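Local coordinates for Cyclo(L-leucyl-L-phenylalanyl) synthase (Streptomyces noursei, PDB 3OQV), which makes cyclo(L-phenylalanyl-L-leucyl), the precursor in albonoursin biosynthesis, by joining the amino acids of two aminoacyl-tRNAs without using ATP, at residues A32-S37 against E60-V65; R117-L122 against L180-L185; R28-L33 against V195-L200. All blocks are in the same frame, centred on the assembly; numbering follows the deposited sequence.

How the contacts relate
Strand 29-37 opens the modelled chain and lies in the middle of the parallel sheet; contacts 1 and 3 both use it and share Ala-32 and Leu-33. Contact 1 closes first, where the chain returns through helix 45-58 to pair strand 59-67 along one edge of strand 29-37. Contact 2 follows in series: the end of strand 114-118, next to strand 59-67, meets helix 169-193 after some sixty mostly helical residues. Contact 3 closes last, bringing strand 198-202 to the other edge of strand 29-37, and its long loop encloses contact 2. Arg-117 of contact 2 and His-31 of contact 3 both bind the carboxylate of Asp-63 in contact 1.

Contact 1 of 3, residues A32-S37 against E60-V65; sequences ALIGIS and ERTDVV. With DTD (dithiane diol), chain B.
Ala-32 to Ile-36 pair with Arg-61 to Val-65 as parallel neighbours in the Rossmann-fold sheet, the two strands of a beta-alpha-beta unit connected through helix 45-58. Five backbone hydrogen bonds run between them; the straightest is Ile-34 N to Asp-63 O, 2.9 Å with 172° at the hydrogen. The tight part lies on the face that carries Ile-34, Thr-62 and Val-64, against Leu-51 and Leu-52 of helix 45-58. There CD1 of Ile-34 comes 3.9 Å from CG2 of Thr-62, and CD1 of Ile-36 meets CG1 of Val-64 at 3.5 Å. On the other face, a chi1 of 163° swings CG of Leu-33 beside the carbonyl carbon, bringing CD1 3.7 Å from CG2 of Val-65 beneath helix 169-193. Asp-63 on this face is buried, its carboxylate held by Arg-115, Arg-117 and His-31. The contact loosens at both ends: Arg-61 is exposed and its long chain runs off from the partner strand, while Ser-37, the inferred nucleophile, no longer touches that strand. At this pocket end the dithiane diol lies over Gly-35, where a side chain would collide with it: CA of Gly-35 is 3.5 Å from C4 of the ligand.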
# COMPACT_ATOMS: atom_id res chain seq x y z
N ALA A 32 4.20 11.68 5.58
CA ALA A 32 4.18 10.85 4.38
C ALA A 32 3.88 9.41 4.73
O ALA A 32 4.29 8.89 5.78
CB ALA A 32 5.51 10.94 3.63
N LEU A 33 3.18 8.74 3.82
CA LEU A 33 3.02 7.30 3.88
C LEU A 33 3.75 6.64 2.70
O LEU A 33 3.54 7.00 1.53
CB LEU A 33 1.53 6.94 3.86
CG LEU A 33 1.25 5.47 3.52
CD1 LEU A 33 1.62 4.59 4.69
CD2 LEU A 33 -0.21 5.28 3.11
N ILE A 34 4.60 5.68 3.02
CA ILE A 34 5.22 4.81 2.02
C ILE A 34 4.68 3.40 2.16
O ILE A 34 4.98 2.71 3.14
CB ILE A 34 6.74 4.72 2.23
CG1 ILE A 34 7.38 6.11 2.06
CG2 ILE A 34 7.36 3.72 1.25
CD1 ILE A 34 8.80 6.21 2.62
N GLY A 35 3.78 3.02 1.25
CA GLY A 35 3.17 1.71 1.28
C GLY A 35 3.96 0.78 0.39
O GLY A 35 4.35 1.17 -0.71
N ILE A 36 4.29 -0.39 0.91
CA ILE A 36 5.16 -1.33 0.23
C ILE A 36 4.41 -2.64 0.04
O ILE A 36 4.17 -3.35 1.01
CB ILE A 36 6.45 -1.59 1.03
CG1 ILE A 36 7.21 -0.27 1.21
CG2 ILE A 36 7.33 -2.60 0.29
CD1 ILE A 36 8.47 -0.37 2.03
N SER A 37 4.00 -2.94 -1.18
CA SER A 37 3.33 -4.19 -1.44
C SER A 37 4.36 -5.27 -1.71
O SER A 37 5.47 -4.98 -2.15
CB SER A 37 2.37 -4.07 -2.63
OG SER A 37 3.01 -4.38 -3.84
N GLU A 60 7.94 15.69 8.50
CA GLU A 60 8.11 15.56 9.95
C GLU A 60 7.97 14.13 10.43
O GLU A 60 8.73 13.67 11.28
CB GLU A 60 7.09 16.45 10.67
N ARG A 61 6.96 13.43 9.91
CA ARG A 61 6.72 12.03 10.26
C ARG A 61 6.54 11.20 9.00
O ARG A 61 6.00 11.68 8.01
CB ARG A 61 5.47 11.91 11.13
CG ARG A 61 5.43 12.87 12.30
CD ARG A 61 4.10 12.80 13.05
NE ARG A 61 3.72 11.43 13.38
CZ ARG A 61 4.17 10.76 14.44
NH1 ARG A 61 5.02 11.34 15.28
NH2 ARG A 61 3.78 9.51 14.65
N THR A 62 6.94 9.94 9.05
CA THR A 62 6.73 9.05 7.91
C THR A 62 6.32 7.68 8.43
O THR A 62 6.96 7.15 9.35
CB THR A 62 8.02 8.88 7.07
OG1 THR A 62 8.33 10.10 6.40
CG2 THR A 62 7.83 7.80 6.00
N ASP A 63 5.20 7.16 7.92
CA ASP A 63 4.86 5.76 8.18
C ASP A 63 5.22 4.90 6.99
O ASP A 63 5.03 5.30 5.85
CB ASP A 63 3.38 5.61 8.52
CG ASP A 63 3.09 5.94 9.98
OD1 ASP A 63 3.08 5.02 10.81
OD2 ASP A 63 2.92 7.14 10.29
N VAL A 64 5.83 3.75 7.27
CA VAL A 64 6.08 2.75 6.24
C VAL A 64 5.23 1.54 6.57
O VAL A 64 5.28 1.00 7.69
CB VAL A 64 7.56 2.32 6.20
CG1 VAL A 64 7.79 1.37 5.04
CG2 VAL A 64 8.47 3.52 6.09
N VAL A 65 4.35 1.19 5.65
CA VAL A 65 3.43 0.09 5.88
C VAL A 65 3.66 -0.93 4.79
O VAL A 65 3.56 -0.63 3.60
CB VAL A 65 1.97 0.56 5.88
CG1 VAL A 65 1.02 -0.61 6.14
CG2 VAL A 65 1.77 1.66 6.95
S1 DTD B . -1.79 2.16 -0.06
C1 DTD B . -1.42 2.09 -1.78
C2 DTD B . 0.06 1.78 -1.92
O2 DTD B . 0.53 2.19 -3.21
C3 DTD B . 0.29 0.29 -1.70
O3 DTD B . 1.39 -0.20 -2.47
C4 DTD B . 0.53 -0.00 -0.22
S4 DTD B . -0.77 0.65 0.78

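Contact 2 of 3, residues R117-L122 against L180-L185; sequences RSLSEL and LAEAPL. With DTD (dithiane diol), chain B.
Leu-119, in the first turn of helix 119-122, lies nearest Glu-182 of helix 169-193, with 7.9 Å between their CA atoms and no hydrogen bond between the segments. Strand 114-118 gives way to helix at Ser-118, the N-cap, whose OG accepts from Glu-121 N at 3.0 Å. This turn presents Leu-119 and Leu-122 to the longer helix. CG of Leu-119 stands anti to its backbone N (chi1 -175°), and its two methyls divide the work. CD2 lies 4.1 Å from CB of Ala-181 and also borders the carbonyl O of that residue and CG of Glu-182; CD1 packs 4.0 Å from CD1 of Leu-185, the two side chains passing in opposite senses. Leu-122 and Leu-185 instead meet tip to tip, CD2 to CD2 at 3.8 Å. Glu-182 sets off away from Leu-119 and runs on, extended, to the ligand pocket, where OE2 comes 3.6 Å from C4 of the dithiane diol. As inferred from relatives, Glu-182 probably lies in the substrate site and could be critical in catalysis. The helix kinks here: Pro-184 has no N-H to give and Leu-185 N turns to Glu-182 O, while Tyr-128 of helix 126-141 bonds the carbonyl of Ala-181. Around this apolar core, Val-65 and Val-67 of strand 59-67 touch Leu-122 and Leu-119 respectively, and Phe-193, farther along helix 169-193, also packs on Leu-122.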
# COMPACT_ATOMS: atom_id res chain seq x y z
N ARG A 117 5.38 -0.55 10.10
CA ARG A 117 4.46 -1.56 10.60
C ARG A 117 3.92 -2.38 9.43
O ARG A 117 3.85 -1.88 8.30
CB ARG A 117 3.31 -0.90 11.36
CG ARG A 117 3.74 -0.19 12.65
CD ARG A 117 2.55 0.44 13.35
NE ARG A 117 2.18 1.69 12.70
CZ ARG A 117 1.29 2.55 13.17
NH1 ARG A 117 0.60 2.25 14.26
NH2 ARG A 117 1.02 3.66 12.49
N SER A 118 3.52 -3.62 9.70
CA SER A 118 2.71 -4.39 8.76
C SER A 118 1.29 -3.83 8.70
O SER A 118 0.82 -3.24 9.67
CB SER A 118 2.65 -5.85 9.18
OG SER A 118 2.00 -5.97 10.44
N LEU A 119 0.58 -4.06 7.60
CA LEU A 119 -0.84 -3.70 7.53
C LEU A 119 -1.64 -4.47 8.59
O LEU A 119 -2.50 -3.91 9.26
CB LEU A 119 -1.42 -3.94 6.14
CG LEU A 119 -2.88 -3.49 5.89
CD1 LEU A 119 -3.13 -2.04 6.34
CD2 LEU A 119 -3.23 -3.63 4.42
N SER A 120 -1.29 -5.73 8.81
CA SER A 120 -2.02 -6.53 9.78
C SER A 120 -1.92 -5.96 11.20
O SER A 120 -2.91 -5.92 11.91
CB SER A 120 -1.61 -8.01 9.73
OG SER A 120 -0.32 -8.20 10.25
N GLU A 121 -0.77 -5.39 11.56
CA GLU A 121 -0.63 -4.74 12.86
C GLU A 121 -1.47 -3.46 12.91
O GLU A 121 -2.11 -3.16 13.91
CB GLU A 121 0.83 -4.39 13.12
CG GLU A 121 1.09 -3.87 14.52
CD GLU A 121 2.53 -3.42 14.70
OE1 GLU A 121 3.39 -3.88 13.91
OE2 GLU A 121 2.79 -2.59 15.61
N LEU A 122 -1.41 -2.70 11.83
CA LEU A 122 -2.11 -1.43 11.74
C LEU A 122 -3.62 -1.66 11.85
O LEU A 122 -4.36 -0.85 12.43
CB LEU A 122 -1.76 -0.81 10.39
CG LEU A 122 -2.30 0.59 10.12
CD1 LEU A 122 -1.85 1.55 11.20
CD2 LEU A 122 -1.77 1.06 8.76
N LEU A 180 -9.84 -3.49 -0.16
CA LEU A 180 -10.60 -2.93 0.96
C LEU A 180 -9.81 -2.80 2.26
O LEU A 180 -10.09 -1.92 3.06
CB LEU A 180 -11.91 -3.70 1.21
CG LEU A 180 -12.92 -3.61 0.07
CD1 LEU A 180 -14.22 -4.31 0.43
CD2 LEU A 180 -13.17 -2.16 -0.34
N ALA A 181 -8.88 -3.74 2.51
CA ALA A 181 -7.95 -3.61 3.63
C ALA A 181 -7.04 -2.38 3.50
O ALA A 181 -6.64 -1.79 4.50
CB ALA A 181 -7.11 -4.90 3.80
N GLU A 182 -6.66 -2.04 2.27
CA GLU A 182 -5.75 -0.92 1.98
C GLU A 182 -6.47 0.43 1.99
O GLU A 182 -5.84 1.48 2.13
CB GLU A 182 -5.09 -1.12 0.61
CG GLU A 182 -4.07 -2.26 0.58
CD GLU A 182 -3.25 -2.26 -0.70
OE1 GLU A 182 -3.82 -1.98 -1.77
OE2 GLU A 182 -2.02 -2.47 -0.64
N ALA A 183 -7.78 0.38 1.80
CA ALA A 183 -8.56 1.58 1.48
C ALA A 183 -8.51 2.67 2.55
O ALA A 183 -8.47 3.85 2.21
CB ALA A 183 -10.01 1.20 1.16
N PRO A 184 -8.57 2.30 3.85
CA PRO A 184 -8.39 3.31 4.89
C PRO A 184 -7.14 4.16 4.68
O PRO A 184 -7.15 5.38 4.93
CB PRO A 184 -8.26 2.47 6.17
CG PRO A 184 -9.19 1.29 5.89
CD PRO A 184 -8.93 0.98 4.42
N LEU A 185 -6.08 3.54 4.17
CA LEU A 185 -4.82 4.24 3.95
C LEU A 185 -4.87 5.16 2.73
O LEU A 185 -4.36 6.29 2.77
CB LEU A 185 -3.65 3.26 3.84
CG LEU A 185 -3.16 2.70 5.19
CD1 LEU A 185 -4.22 1.79 5.80
CD2 LEU A 185 -1.86 1.94 5.04
S1 DTD B . -1.79 2.16 -0.06
C1 DTD B . -1.42 2.09 -1.78
C2 DTD B . 0.06 1.78 -1.92
O2 DTD B . 0.53 2.19 -3.21
C3 DTD B . 0.29 0.29 -1.70
O3 DTD B . 1.39 -0.20 -2.47
C4 DTD B . 0.53 -0.00 -0.22
S4 DTD B . -0.77 0.65 0.78

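Contact 3 of 3, residues R28-L33 against V195-L200; sequences RGEHAL and VPSSVL
In the parallel Rossmann-fold sheet, strand 198-202, reached after the long run of helices, pairs with strand 29-37 on the edge away from strand 59-67. His-31 O accepts from Val-199 N at 2.8 Å, and Val-199 O in turn receives Leu-33 N. Beside this pairing, the His-31 ring is held at its edge: ND1 and Ser-198 OG share an in-plane hydrogen bond of 2.7 Å. A chi1 of -178° sends the ring out opposite the backbone N, and NE2 also bonds Asp-63 of strand 59-67. Val-195 crosses His-31 at about a right angle, its CG2 3.7 Å from CB of His-31. An alanine in place of the histidine is likely to leave Ser-198 OG and the buried Asp-63 each short of a partner and open a gap beside Val-195. At the exposed end, Ser-197 OG donates to Glu-30 OE1 at 2.6 Å, arriving 40° out of the carboxylate plane, and a water links the same OG to His-31 N. Deeper in, CD2 of Leu-33 lies 4.2 Å from CG of Leu-200, a residue essential for the specificity of the synthase that sits close to the dithiane diol. Bonded at both ring nitrogens, the imidazole is fixed in its rotation and ties three strands together; the nearby carboxylate of Asp-63 would probably favour a proton on NE2.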
# COMPACT_ATOMS: atom_id res chain seq x y z
N ARG A 28 9.62 19.91 6.04
CA ARG A 28 8.58 20.96 6.13
C ARG A 28 7.16 20.38 6.07
O ARG A 28 6.26 20.87 6.75
CB ARG A 28 8.77 22.02 5.04
N GLY A 29 6.96 19.35 5.25
CA GLY A 29 5.67 18.67 5.18
C GLY A 29 5.31 17.95 6.47
O GLY A 29 6.19 17.69 7.30
N GLU A 30 4.03 17.64 6.66
CA GLU A 30 3.58 17.00 7.90
C GLU A 30 3.90 15.50 7.92
O GLU A 30 4.62 15.02 8.80
CB GLU A 30 2.08 17.21 8.12
CG GLU A 30 1.74 18.33 9.12
CD GLU A 30 0.57 19.21 8.66
OE1 GLU A 30 -0.37 18.69 8.04
OE2 GLU A 30 0.59 20.43 8.96
N HIS A 31 3.27 14.76 7.03
CA HIS A 31 3.29 13.30 7.12
C HIS A 31 3.36 12.70 5.73
O HIS A 31 2.63 13.11 4.83
CB HIS A 31 2.03 12.78 7.81
CG HIS A 31 2.01 11.29 7.97
ND1 HIS A 31 1.32 10.45 7.11
CD2 HIS A 31 2.60 10.48 8.89
CE1 HIS A 31 1.51 9.20 7.48
NE2 HIS A 31 2.29 9.19 8.55
N ALA A 32 4.20 11.68 5.58
CA ALA A 32 4.18 10.85 4.38
C ALA A 32 3.88 9.41 4.73
O ALA A 32 4.29 8.89 5.78
CB ALA A 32 5.51 10.94 3.63
N LEU A 33 3.18 8.74 3.82
CA LEU A 33 3.02 7.30 3.88
C LEU A 33 3.75 6.64 2.70
O LEU A 33 3.54 7.00 1.53
CB LEU A 33 1.53 6.94 3.86
CG LEU A 33 1.25 5.47 3.52
CD1 LEU A 33 1.62 4.59 4.69
CD2 LEU A 33 -0.21 5.28 3.11
N VAL A 195 -2.85 12.61 11.78
CA VAL A 195 -2.07 13.76 11.37
C VAL A 195 -2.96 14.65 10.54
O VAL A 195 -3.96 14.18 9.99
CB VAL A 195 -0.85 13.34 10.52
CG1 VAL A 195 0.22 12.70 11.39
CG2 VAL A 195 -1.29 12.40 9.39
N PRO A 196 -2.64 15.95 10.49
CA PRO A 196 -3.56 16.88 9.83
C PRO A 196 -3.56 16.68 8.32
O PRO A 196 -4.57 16.90 7.67
CB PRO A 196 -2.99 18.26 10.18
CG PRO A 196 -2.02 18.03 11.32
CD PRO A 196 -1.50 16.64 11.12
N SER A 197 -2.42 16.27 7.76
CA SER A 197 -2.34 15.98 6.34
C SER A 197 -1.38 14.82 6.11
O SER A 197 -0.48 14.59 6.92
CB SER A 197 -1.87 17.20 5.54
OG SER A 197 -0.50 17.48 5.78
N SER A 198 -1.58 14.10 5.02
CA SER A 198 -0.71 12.96 4.71
C SER A 198 -0.50 12.85 3.21
O SER A 198 -1.43 13.02 2.42
CB SER A 198 -1.30 11.66 5.26
OG SER A 198 -0.40 10.57 5.02
N VAL A 199 0.75 12.63 2.82
CA VAL A 199 1.08 12.42 1.42
C VAL A 199 1.35 10.95 1.19
O VAL A 199 2.28 10.38 1.76
CB VAL A 199 2.31 13.25 1.03
CG1 VAL A 199 2.88 12.77 -0.31
CG2 VAL A 199 1.94 14.74 0.96
N LEU A 200 0.50 10.31 0.40
CA LEU A 200 0.74 8.97 -0.07
C LEU A 200 1.73 8.97 -1.24
O LEU A 200 1.43 9.52 -2.32
CB LEU A 200 -0.60 8.33 -0.48
CG LEU A 200 -0.61 6.84 -0.79
CD1 LEU A 200 -2.04 6.31 -0.70
CD2 LEU A 200 -0.04 6.59 -2.18
O HOH W 1 1.83 15.81 4.63